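Side-chain contacts in galactose mutarotase related enzyme (Lactobacillus casei, PDB 3Q1N), which probably binds carbohydrate and acts as a sugar isomerase of the aldose 1-epimerase (galactose mutarotase) family: residues Y115-D119 with G120-V124; F173-G176 with P177-F180; P189-G193 with N194-L198; T277-S280 with A281-K285. All coordinates share one frame; numbering follows the deposited sequence.

In the fold
All four contacts are local reversals in one mostly beta chain, following one another in series. Contact 1 closes the hairpin of strands 109-118 and 121-130 in the large antiparallel sheet. Contact 3 leads into strand 195-197, an outermost strand of the same sheet, its centre about 28 Å from that of contact 1. Contact 4 leaves a second sheet on strand 277-279 and enters the large one on strand 284-293, the neighbour of 121-130. Contact 2 follows strand 171-175 of a two-stranded sheet; its centre lies about 33 Å from that of contact 1, across the chain's centre. The set shows how a mutarotase-like fold turns its strands back, within and between sheets.

Contact 1 of 4, residues Y115-D119 with G120-V124; sequences YMLTD and GGLSV
Tyr-115 and Val-124 lie side by side, pointing the same way, the two valine methyls set obliquely against one side of the phenol ring. Tyr-115 CE1 is 3.8 Å from Val-124 CG1, and CD1 is equally close to CG2. With its CG anti to the carbonyl carbon (chi1 -65°), the ring runs on past Val-124 until OH bonds to Ala-19 O. Next on the same face Leu-117 and Leu-122 meet methyl to methyl, Leu-117 CD2 to Leu-122 CD1 at 3.7 Å. The leucines differ in their first torsion: CG of Leu-122 is anti to the backbone N (chi1 178°), that of Leu-117 anti to the carbonyl carbon, and the pair cross obliquely. This is a tight antiparallel beta hairpin, strands 109-118 and 121-130 joined through Asp-119 and Gly-120, and strand 20-26 packs on its leucine face. Met-116, here selenomethionine, and Ser-123 form a hydrogen-bonded pair, Ser-123 N donating to Met-116 O at 2.7 Å, nearly straight. On that pair's face, in the Ser-123 conformer described here, a water lies 2.7 Å from Thr-118 OG1 and 2.6 Å from Ser-123 OG. Near the turn Thr-118 N donates to Gly-121 O at 2.8 Å, whereas the return bond from Gly-121 N is longer and comes from above the carbonyl plane. Gly-121 has backbone angles that would press any beta carbon into the carbonyl oxygen of Gly-120.

Contact 2 of 4, residues F173-G176 with P177-F180; sequences FGIG and PVPF
Ile-175 leans on the turn that follows it: its CB, CG2 and CD1 each meet Phe-180 O, and CG2 also meets Val-178. Ile-175 CB already lies 3.9 Å from Phe-180 O. On the shorter branch Ile-175 CG2 comes closest, 3.2 Å from Phe-180 O, and it also rests 3.6 Å from Val-178 CA and 3.9 Å from Val-178 CB. CG2 stands anti to the backbone N of Ile-175, which carries it forward along the chain, while CG1 takes the place beside that nitrogen (chi1 -57°). At the tip of this other branch, Ile-175 CD1 swings back to within 3.9 Å of Phe-180 O. Two cis peptides, before Pro-177 and before Pro-179, probably help to bend the chain round this side chain. Pro-179 occupies the third position of a type VI beta turn closed by Phe-180 N donating to Pro-177 O at 2.8 Å. This loop follows strand 171-175, whose partner in a small two-stranded sheet is strand 184-187. Phe-180 O is also gripped by a true donor, Gly-176 N at 2.9 Å, with an N-H...O angle of 155° and the donor tilted from the carbonyl plane. The Phe-180 ring leads away from Ile-175, presents its edge to Pro-177 O, and goes on to touch Lys-55 and Asn-57. Pro-179 has a nitrate ion, probably from the crystallisation liquor, about 3 Å from its side chain.

Contact 3 of 4, residues P189-G193 with N194-L198; sequences PGAEG and NRLPL. With EDO (1,2-ethanediol), chain Q.
Glu-192 and Arg-195 are joined by two backbone hydrogen bonds of unequal geometry. Glu-192 N donates to Arg-195 O at 2.8 Å, nearly straight at 169°. The return bond, Arg-195 N to Glu-192 O at 3.0 Å, arrives from above the carbonyl plane. This pair closes a type II' beta turn from Glu-192 to Arg-195, with Gly-193 at positive phi in its second position; it starts strand 195-197, which lies at one edge of the large sheet beside strand 160-164. Water supplies a wider link, donating to Pro-189 O and to Pro-197 O, and Gly-190 N bonds to O1 of an ethanediol that probably comes from the crystallisation liquor. The apolar contact is that of Leu-196 with Ala-191. Leu-196 holds CG anti to its own N (chi1 -179°), which brings CD1 to 3.9 Å from Ala-191 CA and 4.0 Å from Ala-191 CB, while Leu-170 and Leu-202 also touch the leucine. Carbon-to-oxygen contacts gather at Pro-197, which points toward the incoming chain, its CD 3.2 Å from Gly-190 O. Glu-192 crosses this proline at about a right angle, OE2 lying 3.9 Å from Pro-197 CG. With CG and CD gone, an alanine here would probably open a gap beside Gly-190 O and leave the Glu-192 carboxylate freer to turn. Among polar side chains, Asn-194 points away from the preceding segment at CB, and its ND2 bonds to Val-163 O.

Contact 4 of 4, residues T277-S280 with A281-K285; sequences TTLS and AGANK
Leu-279 and Ala-283 make the close-packed half of this contact. The leucine's CG is anti to its carbonyl carbon (chi1 -74°), and both methyls press on the same side of the returning backbone: CD1 lies 3.8 Å from Ala-283 O, while CD2 rests 3.8 Å from Asn-284 C and 4.0 Å from Ala-283 CB. Phe-138 of one neighbouring strand and Val-128 of another touch the buried leucine as well. With CG and both methyls gone, an alanine here would probably leave a gap between Phe-138, Val-128 and the backbone of Ala-283 and Asn-284. The reversal is a type II beta turn from Ser-280 to Ala-283, with Gly-282 at positive phi in its third position. It is no hairpin within one sheet: strand 277-279 pairs with 136-147, whereas strand 284-293 pairs with 121-130, and the turn carries the chain from one sheet to the other. Its closing bond runs from Ala-283 N to Ser-280 O at 3.0 Å, straight at hydrogen (164°) but above the carbonyl plane. Asn-130 ND2 bonds to Leu-279 O and more weakly to Ser-280 O. The outer half is looser. Ser-280, Ala-281 and Gly-282 are exposed. Asn-284 faces away, its OD1 taken by Gln-286 NE2, while Lys-285 leads away from the leucine beyond CB, touching Phe-138, and an ethanediol, probably from the crystallisation liquor, lies about 3 Å from its side chain.

Contact 1 of 4, residues Y115-D119 with G120-V124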
ATOM      1  N   TYR A 115       8.989  -2.918 -11.816  1.00 15.23           N
ATOM      2  CA  TYR A 115       9.907  -2.813 -10.685  1.00 14.72           C
ATOM      3  C   TYR A 115      11.296  -2.597 -11.238  1.00 14.92           C
ATOM      4  O   TYR A 115      11.683  -3.286 -12.168  1.00 15.35           O
ATOM      5  CB  TYR A 115       9.904  -4.075  -9.852  1.00 14.63           C
ATOM      6  CG  TYR A 115       8.594  -4.382  -9.164  1.00 15.07           C
ATOM      7  CD1 TYR A 115       8.298  -3.815  -7.935  1.00 14.40           C
ATOM      8  CD2 TYR A 115       7.671  -5.236  -9.746  1.00 15.05           C
ATOM      9  CE1 TYR A 115       7.122  -4.112  -7.273  1.00 16.20           C
ATOM     10  CE2 TYR A 115       6.459  -5.511  -9.095  1.00 15.52           C
ATOM     11  CZ  TYR A 115       6.207  -4.935  -7.870  1.00 15.88           C
ATOM     12  OH  TYR A 115       5.025  -5.165  -7.196  1.00 17.87           O
HETATM   13  N   MSE A 116      12.064  -1.689 -10.643  1.00 15.39           N
HETATM   14  CA  MSE A 116      13.449  -1.525 -11.032  0.67 15.70           C
HETATM   15  C   MSE A 116      14.305  -1.165  -9.816  1.00 15.87           C
HETATM   16  O   MSE A 116      13.957  -0.255  -9.045  1.00 16.35           O
HETATM   17  CB  MSE A 116      13.563  -0.438 -12.111  0.67 16.06           C
HETATM   18  CG  MSE A 116      14.956  -0.337 -12.688  0.67 14.71           C
HETATM   19 SE   MSE A 116      15.149   1.118 -13.944  0.50 14.34          SE
HETATM   20  CE  MSE A 116      13.499   2.099 -13.818  0.67 18.45           C
ATOM     21  N   LEU A 117      15.405  -1.905  -9.647  1.00 16.35           N
ATOM     22  CA  LEU A 117      16.394  -1.599  -8.620  1.00 15.71           C
ATOM     23  C   LEU A 117      17.426  -0.626  -9.187  1.00 16.58           C
ATOM     24  O   LEU A 117      17.847  -0.739 -10.358  1.00 16.80           O
ATOM     25  CB  LEU A 117      17.109  -2.845  -8.121  1.00 15.98           C
ATOM     26  CG  LEU A 117      16.272  -3.769  -7.254  1.00 15.90           C
ATOM     27  CD1 LEU A 117      16.958  -5.155  -7.122  1.00 18.16           C
ATOM     28  CD2 LEU A 117      15.881  -3.047  -5.873  1.00 14.85           C
ATOM     29  N   THR A 118      17.776   0.345  -8.357  1.00 16.17           N
ATOM     30  CA  THR A 118      18.762   1.390  -8.652  1.00 17.43           C
ATOM     31  C   THR A 118      19.712   1.494  -7.483  1.00 17.46           C
ATOM     32  O   THR A 118      19.557   0.808  -6.462  1.00 16.77           O
ATOM     33  CB  THR A 118      18.068   2.791  -8.811  1.00 17.47           C
ATOM     34  OG1 THR A 118      17.554   3.211  -7.534  1.00 19.61           O
ATOM     35  CG2 THR A 118      16.956   2.736  -9.886  1.00 20.45           C
ATOM     36  N   ASP A 119      20.709   2.376  -7.562  1.00 17.65           N
ATOM     37  CA  ASP A 119      21.562   2.598  -6.389  1.00 19.12           C
ATOM     38  C   ASP A 119      20.790   3.049  -5.142  1.00 18.94           C
ATOM     39  O   ASP A 119      21.210   2.841  -4.015  1.00 20.82           O
ATOM     40  CB  ASP A 119      22.616   3.666  -6.684  1.00 19.63           C
ATOM     41  CG  ASP A 119      23.769   3.138  -7.485  1.00 22.27           C
ATOM     42  OD1 ASP A 119      23.883   1.910  -7.637  1.00 21.51           O
ATOM     43  OD2 ASP A 119      24.573   3.992  -7.966  1.00 22.63           O
ATOM     44  N   GLY A 120      19.680   3.740  -5.348  1.00 18.30           N
ATOM     45  CA  GLY A 120      18.910   4.296  -4.249  1.00 18.25           C
ATOM     46  C   GLY A 120      17.979   3.309  -3.572  1.00 17.59           C
ATOM     47  O   GLY A 120      17.597   3.528  -2.413  1.00 17.63           O
ATOM     48  N   GLY A 121      17.590   2.264  -4.301  1.00 17.00           N
ATOM     49  CA  GLY A 121      16.576   1.324  -3.843  1.00 17.11           C
ATOM     50  C   GLY A 121      15.681   0.815  -4.951  1.00 16.50           C
ATOM     51  O   GLY A 121      16.159   0.511  -6.062  1.00 16.49           O
ATOM     52  N   LEU A 122      14.368   0.734  -4.664  1.00 15.78           N
ATOM     53  CA  LEU A 122      13.433   0.070  -5.567  1.00 15.55           C
ATOM     54  C   LEU A 122      12.453   1.093  -6.090  1.00 16.14           C
ATOM     55  O   LEU A 122      11.780   1.749  -5.282  1.00 16.55           O
ATOM     56  CB  LEU A 122      12.634  -0.993  -4.816  1.00 15.55           C
ATOM     57  CG  LEU A 122      11.577  -1.750  -5.617  1.00 15.14           C
ATOM     58  CD1 LEU A 122      12.247  -2.684  -6.659  1.00 16.31           C
ATOM     59  CD2 LEU A 122      10.624  -2.487  -4.660  1.00 16.08           C
ATOM     60  N   SER A 123      12.395   1.269  -7.401  1.00 16.13           N
ATOM     61  CA  SER A 123      11.393   2.147  -8.040  0.50 15.90           C
ATOM     62  C   SER A 123      10.224   1.237  -8.481  1.00 16.40           C
ATOM     63  O   SER A 123      10.457   0.095  -8.883  1.00 16.36           O
ATOM     64  CB  SER A 123      12.035   2.846  -9.241  0.50 16.31           C
ATOM     65  OG  SER A 123      13.130   3.686  -8.861  0.50 15.13           O
ATOM     66  N   VAL A 124       8.998   1.714  -8.364  1.00 15.33           N
ATOM     67  CA  VAL A 124       7.826   0.969  -8.777  1.00 15.60           C
ATOM     68  C   VAL A 124       6.955   1.965  -9.554  1.00 15.50           C
ATOM     69  O   VAL A 124       6.682   3.065  -9.057  1.00 16.19           O
ATOM     70  CB  VAL A 124       7.019   0.416  -7.595  1.00 15.37           C
ATOM     71  CG1 VAL A 124       5.967  -0.570  -8.087  1.00 16.40           C
ATOM     72  CG2 VAL A 124       7.934  -0.264  -6.527  1.00 15.96           C
TER
HETATM   73  O   HOH W   1      15.018   3.795  -7.014  1.00 32.43           O

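Contact 2 of 4, residues F173-G176 with P177-F180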
ATOM      1  N   PHE A 173      -7.438  10.146   8.910  1.00 15.75           N
ATOM      2  CA  PHE A 173      -8.845   9.830   8.732  1.00 15.17           C
ATOM      3  C   PHE A 173      -9.365   9.090   9.958  1.00 16.33           C
ATOM      4  O   PHE A 173      -8.783   8.109  10.395  1.00 17.92           O
ATOM      5  CB  PHE A 173      -9.081   8.998   7.489  1.00 15.14           C
ATOM      6  CG  PHE A 173      -8.931   9.764   6.240  1.00 14.97           C
ATOM      7  CD1 PHE A 173     -10.012  10.520   5.765  1.00 14.92           C
ATOM      8  CD2 PHE A 173      -7.747   9.833   5.571  1.00 14.73           C
ATOM      9  CE1 PHE A 173      -9.915  11.259   4.605  1.00 16.10           C
ATOM     10  CE2 PHE A 173      -7.625  10.608   4.435  1.00 15.91           C
ATOM     11  CZ  PHE A 173      -8.716  11.309   3.948  1.00 15.50           C
ATOM     12  N   GLY A 174     -10.441   9.568  10.538  1.00 15.72           N
ATOM     13  CA  GLY A 174     -11.036   8.854  11.642  1.00 17.14           C
ATOM     14  C   GLY A 174     -11.508   7.450  11.262  1.00 16.53           C
ATOM     15  O   GLY A 174     -12.018   7.228  10.176  1.00 15.93           O
ATOM     16  N   ILE A 175     -11.307   6.512  12.189  1.00 16.70           N
ATOM     17  CA  ILE A 175     -11.656   5.094  11.998  1.00 17.12           C
ATOM     18  C   ILE A 175     -12.833   4.678  12.898  1.00 17.64           C
ATOM     19  O   ILE A 175     -12.901   5.048  14.077  1.00 18.23           O
ATOM     20  CB  ILE A 175     -10.455   4.191  12.332  1.00 17.51           C
ATOM     21  CG1 ILE A 175      -9.253   4.590  11.464  1.00 16.59           C
ATOM     22  CG2 ILE A 175     -10.832   2.703  12.164  1.00 16.94           C
ATOM     23  CD1 ILE A 175      -9.474   4.583   9.966  1.00 18.33           C
ATOM     24  N   GLY A 176     -13.759   3.907  12.331  1.00 18.13           N
ATOM     25  CA  GLY A 176     -14.856   3.326  13.091  1.00 18.88           C
ATOM     26  C   GLY A 176     -15.914   2.715  12.183  1.00 20.14           C
ATOM     27  O   GLY A 176     -16.383   3.387  11.241  1.00 21.13           O
ATOM     28  N   PRO A 177     -16.251   1.426  12.380  1.00 19.12           N
ATOM     29  CA  PRO A 177     -15.565   0.380  13.129  1.00 18.71           C
ATOM     30  C   PRO A 177     -14.325  -0.056  12.381  1.00 18.68           C
ATOM     31  O   PRO A 177     -14.349  -0.121  11.157  1.00 17.83           O
ATOM     32  CB  PRO A 177     -16.555  -0.788  13.083  1.00 19.46           C
ATOM     33  CG  PRO A 177     -17.249  -0.601  11.827  1.00 19.06           C
ATOM     34  CD  PRO A 177     -17.274   0.854  11.509  1.00 19.58           C
ATOM     35  N   VAL A 178     -13.239  -0.311  13.098  1.00 18.47           N
ATOM     36  CA  VAL A 178     -12.004  -0.700  12.443  0.50 18.89           C
ATOM     37  C   VAL A 178     -12.284  -1.912  11.530  1.00 18.76           C
ATOM     38  O   VAL A 178     -13.023  -2.830  11.924  1.00 20.45           O
ATOM     39  CB  VAL A 178     -10.868  -0.958  13.485  0.50 19.10           C
ATOM     40  CG1 VAL A 178     -11.233  -2.105  14.449  0.50 19.28           C
ATOM     41  CG2 VAL A 178      -9.550  -1.208  12.793  0.50 19.15           C
ATOM     42  N   PRO A 179     -11.733  -1.899  10.290  1.00 18.20           N
ATOM     43  CA  PRO A 179     -10.852  -0.930   9.613  1.00 17.76           C
ATOM     44  C   PRO A 179     -11.568   0.053   8.652  1.00 16.03           C
ATOM     45  O   PRO A 179     -10.961   0.583   7.737  1.00 15.49           O
ATOM     46  CB  PRO A 179      -9.916  -1.853   8.813  1.00 18.05           C
ATOM     47  CG  PRO A 179     -10.880  -2.984   8.363  1.00 18.55           C
ATOM     48  CD  PRO A 179     -11.976  -3.063   9.422  1.00 19.92           C
ATOM     49  N   PHE A 180     -12.853   0.286   8.855  1.00 15.72           N
ATOM     50  CA  PHE A 180     -13.597   1.283   8.075  1.00 14.77           C
ATOM     51  C   PHE A 180     -13.322   2.687   8.617  1.00 14.50           C
ATOM     52  O   PHE A 180     -13.008   2.862   9.769  1.00 14.84           O
ATOM     53  CB  PHE A 180     -15.108   1.069   8.137  1.00 14.66           C
ATOM     54  CG  PHE A 180     -15.591  -0.238   7.521  1.00 14.71           C
ATOM     55  CD1 PHE A 180     -15.706  -1.390   8.259  1.00 15.82           C
ATOM     56  CD2 PHE A 180     -15.937  -0.278   6.187  1.00 16.40           C
ATOM     57  CE1 PHE A 180     -16.168  -2.563   7.669  1.00 17.56           C
ATOM     58  CE2 PHE A 180     -16.432  -1.420   5.594  1.00 17.36           C
ATOM     59  CZ  PHE A 180     -16.537  -2.581   6.335  1.00 17.85           C
TER

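Contact 3 of 4, residues P189-G193 with N194-L198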
ATOM      1  N   PRO A 189      -2.724  10.951  17.829  1.00 30.08           N
ATOM      2  CA  PRO A 189      -2.083  10.825  19.147  1.00 29.87           C
ATOM      3  C   PRO A 189      -0.562  10.836  19.022  1.00 29.58           C
ATOM      4  O   PRO A 189       0.017   9.996  18.317  1.00 28.58           O
ATOM      5  CB  PRO A 189      -2.596   9.477  19.672  1.00 30.64           C
ATOM      6  CG  PRO A 189      -3.970   9.290  18.996  1.00 30.00           C
ATOM      7  CD  PRO A 189      -3.859   9.996  17.655  1.00 30.43           C
ATOM      8  N   GLY A 190       0.055  11.853  19.634  1.00 28.93           N
ATOM      9  CA  GLY A 190       1.496  11.925  19.759  1.00 28.21           C
ATOM     10  C   GLY A 190       2.264  12.660  18.666  1.00 27.34           C
ATOM     11  O   GLY A 190       3.467  12.738  18.754  1.00 25.52           O
ATOM     12  N   ALA A 191       1.588  13.213  17.661  1.00 27.26           N
ATOM     13  CA  ALA A 191       2.293  13.870  16.550  1.00 27.21           C
ATOM     14  C   ALA A 191       3.036  15.120  17.053  1.00 28.03           C
ATOM     15  O   ALA A 191       2.522  15.859  17.886  1.00 28.55           O
ATOM     16  CB  ALA A 191       1.320  14.230  15.403  1.00 27.49           C
ATOM     17  N   GLU A 192       4.246  15.327  16.554  1.00 27.75           N
ATOM     18  CA  GLU A 192       5.048  16.504  16.885  1.00 29.08           C
ATOM     19  C   GLU A 192       5.633  17.079  15.620  1.00 27.27           C
ATOM     20  O   GLU A 192       6.692  16.624  15.148  1.00 26.69           O
ATOM     21  CB  GLU A 192       6.212  16.141  17.776  1.00 29.93           C
ATOM     22  CG  GLU A 192       5.854  15.473  19.067  1.00 35.37           C
ATOM     23  CD  GLU A 192       7.095  14.947  19.749  1.00 41.53           C
ATOM     24  OE1 GLU A 192       8.052  15.756  19.923  1.00 46.01           O
ATOM     25  OE2 GLU A 192       7.141  13.734  20.087  1.00 46.57           O
ATOM     26  N   GLY A 193       4.978  18.108  15.108  1.00 26.21           N
ATOM     27  CA  GLY A 193       5.386  18.704  13.858  1.00 24.95           C
ATOM     28  C   GLY A 193       5.386  17.631  12.781  1.00 23.30           C
ATOM     29  O   GLY A 193       4.387  16.925  12.593  1.00 22.77           O
ATOM     30  N   ASN A 194       6.513  17.470  12.101  1.00 22.62           N
ATOM     31  CA  ASN A 194       6.571  16.503  11.018  1.00 21.81           C
ATOM     32  C   ASN A 194       7.023  15.101  11.438  1.00 21.43           C
ATOM     33  O   ASN A 194       7.308  14.287  10.592  1.00 19.93           O
ATOM     34  CB  ASN A 194       7.451  16.995   9.885  1.00 22.28           C
ATOM     35  CG  ASN A 194       8.896  16.990  10.227  1.00 22.89           C
ATOM     36  OD1 ASN A 194       9.275  17.137  11.373  1.00 26.03           O
ATOM     37  ND2 ASN A 194       9.747  16.804   9.212  1.00 25.31           N
ATOM     38  N   ARG A 195       6.997  14.828  12.727  1.00 21.33           N
ATOM     39  CA  ARG A 195       7.481  13.569  13.271  0.50 21.76           C
ATOM     40  C   ARG A 195       6.334  12.878  14.018  1.00 21.26           C
ATOM     41  O   ARG A 195       5.653  13.512  14.875  1.00 22.01           O
ATOM     42  CB  ARG A 195       8.654  13.870  14.204  0.50 22.61           C
ATOM     43  CG  ARG A 195       9.450  12.677  14.659  0.50 24.73           C
ATOM     44  CD  ARG A 195      10.623  13.152  15.525  0.50 28.03           C
ATOM     45  NE  ARG A 195      11.615  13.842  14.718  0.50 29.85           N
ATOM     46  CZ  ARG A 195      12.641  13.238  14.133  0.50 31.82           C
ATOM     47  NH1 ARG A 195      12.823  11.925  14.279  0.50 32.51           N
ATOM     48  NH2 ARG A 195      13.489  13.949  13.411  0.50 32.73           N
ATOM     49  N   LEU A 196       6.090  11.613  13.684  1.00 19.90           N
ATOM     50  CA  LEU A 196       5.048  10.810  14.346  1.00 19.51           C
ATOM     51  C   LEU A 196       5.690   9.591  15.006  1.00 18.41           C
ATOM     52  O   LEU A 196       6.165   8.698  14.315  1.00 17.67           O
ATOM     53  CB  LEU A 196       3.993  10.358  13.361  1.00 18.70           C
ATOM     54  CG  LEU A 196       2.837   9.527  13.913  1.00 19.62           C
ATOM     55  CD1 LEU A 196       2.046  10.300  14.996  1.00 22.26           C
ATOM     56  CD2 LEU A 196       1.935   9.042  12.762  1.00 19.48           C
ATOM     57  N   PRO A 197       5.733   9.552  16.347  1.00 19.10           N
ATOM     58  CA  PRO A 197       6.243   8.351  17.001  1.00 18.83           C
ATOM     59  C   PRO A 197       5.317   7.180  16.713  1.00 19.21           C
ATOM     60  O   PRO A 197       4.085   7.337  16.760  1.00 19.53           O
ATOM     61  CB  PRO A 197       6.229   8.727  18.487  1.00 20.39           C
ATOM     62  CG  PRO A 197       6.253  10.268  18.503  1.00 21.55           C
ATOM     63  CD  PRO A 197       5.408  10.614  17.312  1.00 19.79           C
ATOM     64  N   LEU A 198       5.887   6.028  16.373  1.00 18.58           N
ATOM     65  CA  LEU A 198       5.107   4.852  15.991  1.00 18.45           C
ATOM     66  C   LEU A 198       5.129   3.842  17.147  1.00 19.18           C
ATOM     67  O   LEU A 198       6.135   3.162  17.392  1.00 20.29           O
ATOM     68  CB  LEU A 198       5.675   4.244  14.700  1.00 17.86           C
ATOM     69  CG  LEU A 198       5.708   5.209  13.509  1.00 18.23           C
ATOM     70  CD1 LEU A 198       6.279   4.515  12.268  1.00 17.86           C
ATOM     71  CD2 LEU A 198       4.310   5.778  13.191  1.00 16.22           C
TER
HETATM   72  C1  EDO Q 309      -1.774  14.816  19.857  1.00 57.77           C
HETATM   73  O1  EDO Q 309      -0.345  14.681  19.913  1.00 56.93           O
HETATM   74  C2  EDO Q 309      -2.170  15.770  18.738  1.00 57.72           C
HETATM   75  O2  EDO Q 309      -1.992  15.128  17.472  1.00 58.03           O
HETATM   76  O   HOH W   2       2.423   8.738  18.546  1.00 23.55           O

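Contact 4 of 4, residues T277-S280 with A281-K285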
ATOM      1  N   THR A 277     -10.811   7.307  -8.220  1.00 12.97           N
ATOM      2  CA  THR A 277     -10.557   7.946  -9.492  1.00 13.28           C
ATOM      3  C   THR A 277     -11.447   7.291 -10.554  1.00 12.86           C
ATOM      4  O   THR A 277     -11.467   6.076 -10.649  1.00 13.18           O
ATOM      5  CB  THR A 277      -9.108   7.749  -9.915  1.00 13.91           C
ATOM      6  OG1 THR A 277      -8.226   8.260  -8.910  1.00 15.17           O
ATOM      7  CG2 THR A 277      -8.801   8.499 -11.273  1.00 14.92           C
ATOM      8  N   THR A 278     -12.162   8.106 -11.334  1.00 13.14           N
ATOM      9  CA  THR A 278     -12.964   7.611 -12.457  1.00 13.70           C
ATOM     10  C   THR A 278     -12.261   7.873 -13.787  1.00 13.82           C
ATOM     11  O   THR A 278     -12.016   9.008 -14.160  1.00 14.44           O
ATOM     12  CB  THR A 278     -14.399   8.178 -12.495  1.00 14.36           C
ATOM     13  OG1 THR A 278     -15.072   7.852 -11.258  1.00 14.36           O
ATOM     14  CG2 THR A 278     -15.208   7.570 -13.702  1.00 14.09           C
ATOM     15  N   LEU A 279     -11.919   6.814 -14.471  1.00 13.25           N
ATOM     16  CA  LEU A 279     -11.310   6.929 -15.797  1.00 13.22           C
ATOM     17  C   LEU A 279     -12.326   6.850 -16.905  1.00 13.33           C
ATOM     18  O   LEU A 279     -13.183   5.969 -16.941  1.00 12.98           O
ATOM     19  CB  LEU A 279     -10.271   5.821 -15.966  1.00 13.12           C
ATOM     20  CG  LEU A 279      -8.947   5.979 -15.198  1.00 13.96           C
ATOM     21  CD1 LEU A 279      -8.119   4.655 -15.295  1.00 13.90           C
ATOM     22  CD2 LEU A 279      -8.156   7.184 -15.658  1.00 15.51           C
ATOM     23  N   SER A 280     -12.249   7.797 -17.837  1.00 13.81           N
ATOM     24  CA  SER A 280     -12.940   7.700 -19.104  1.00 14.42           C
ATOM     25  C   SER A 280     -12.536   6.452 -19.905  1.00 14.62           C
ATOM     26  O   SER A 280     -11.483   5.823 -19.636  1.00 14.18           O
ATOM     27  CB  SER A 280     -12.686   8.980 -19.925  1.00 13.86           C
ATOM     28  OG  SER A 280     -13.199  10.128 -19.256  1.00 16.34           O
ATOM     29  N   ALA A 281     -13.409   6.032 -20.831  1.00 14.04           N
ATOM     30  CA  ALA A 281     -13.086   4.881 -21.671  1.00 14.54           C
ATOM     31  C   ALA A 281     -11.721   5.039 -22.329  1.00 14.69           C
ATOM     32  O   ALA A 281     -11.456   6.074 -22.956  1.00 15.28           O
ATOM     33  CB  ALA A 281     -14.129   4.664 -22.739  1.00 14.07           C
ATOM     34  N   GLY A 282     -10.867   4.027 -22.177  1.00 14.18           N
ATOM     35  CA  GLY A 282      -9.541   4.008 -22.745  1.00 14.52           C
ATOM     36  C   GLY A 282      -8.492   4.862 -22.063  1.00 14.93           C
ATOM     37  O   GLY A 282      -7.328   4.854 -22.492  1.00 16.30           O
ATOM     38  N   ALA A 283      -8.861   5.605 -21.014  1.00 14.17           N
ATOM     39  CA  ALA A 283      -7.890   6.445 -20.326  1.00 13.88           C
ATOM     40  C   ALA A 283      -7.046   5.616 -19.356  1.00 14.05           C
ATOM     41  O   ALA A 283      -7.384   4.512 -18.983  1.00 14.48           O
ATOM     42  CB  ALA A 283      -8.578   7.602 -19.575  1.00 14.01           C
ATOM     43  N   ASN A 284      -5.908   6.189 -18.979  1.00 14.19           N
ATOM     44  CA  ASN A 284      -5.031   5.552 -18.002  1.00 14.32           C
ATOM     45  C   ASN A 284      -4.620   6.530 -16.914  1.00 14.31           C
ATOM     46  O   ASN A 284      -4.620   7.763 -17.104  1.00 13.82           O
ATOM     47  CB  ASN A 284      -3.815   4.899 -18.660  1.00 14.81           C
ATOM     48  CG  ASN A 284      -2.787   5.918 -19.127  1.00 18.20           C
ATOM     49  OD1 ASN A 284      -1.963   6.400 -18.339  1.00 17.97           O
ATOM     50  ND2 ASN A 284      -2.866   6.307 -20.440  1.00 20.01           N
ATOM     51  N   LYS A 285      -4.268   5.972 -15.768  1.00 13.97           N
ATOM     52  CA  LYS A 285      -3.622   6.742 -14.689  1.00 13.77           C
ATOM     53  C   LYS A 285      -2.287   6.106 -14.420  1.00 14.40           C
ATOM     54  O   LYS A 285      -2.222   4.899 -14.217  1.00 13.87           O
ATOM     55  CB  LYS A 285      -4.437   6.652 -13.396  1.00 14.48           C
ATOM     56  CG  LYS A 285      -3.896   7.489 -12.237  1.00 17.98           C
ATOM     57  CD  LYS A 285      -4.009   8.963 -12.533  1.00 22.92           C
ATOM     58  CE  LYS A 285      -3.207   9.813 -11.565  1.00 26.32           C
ATOM     59  NZ  LYS A 285      -3.651  11.237 -11.832  1.00 27.95           N
TER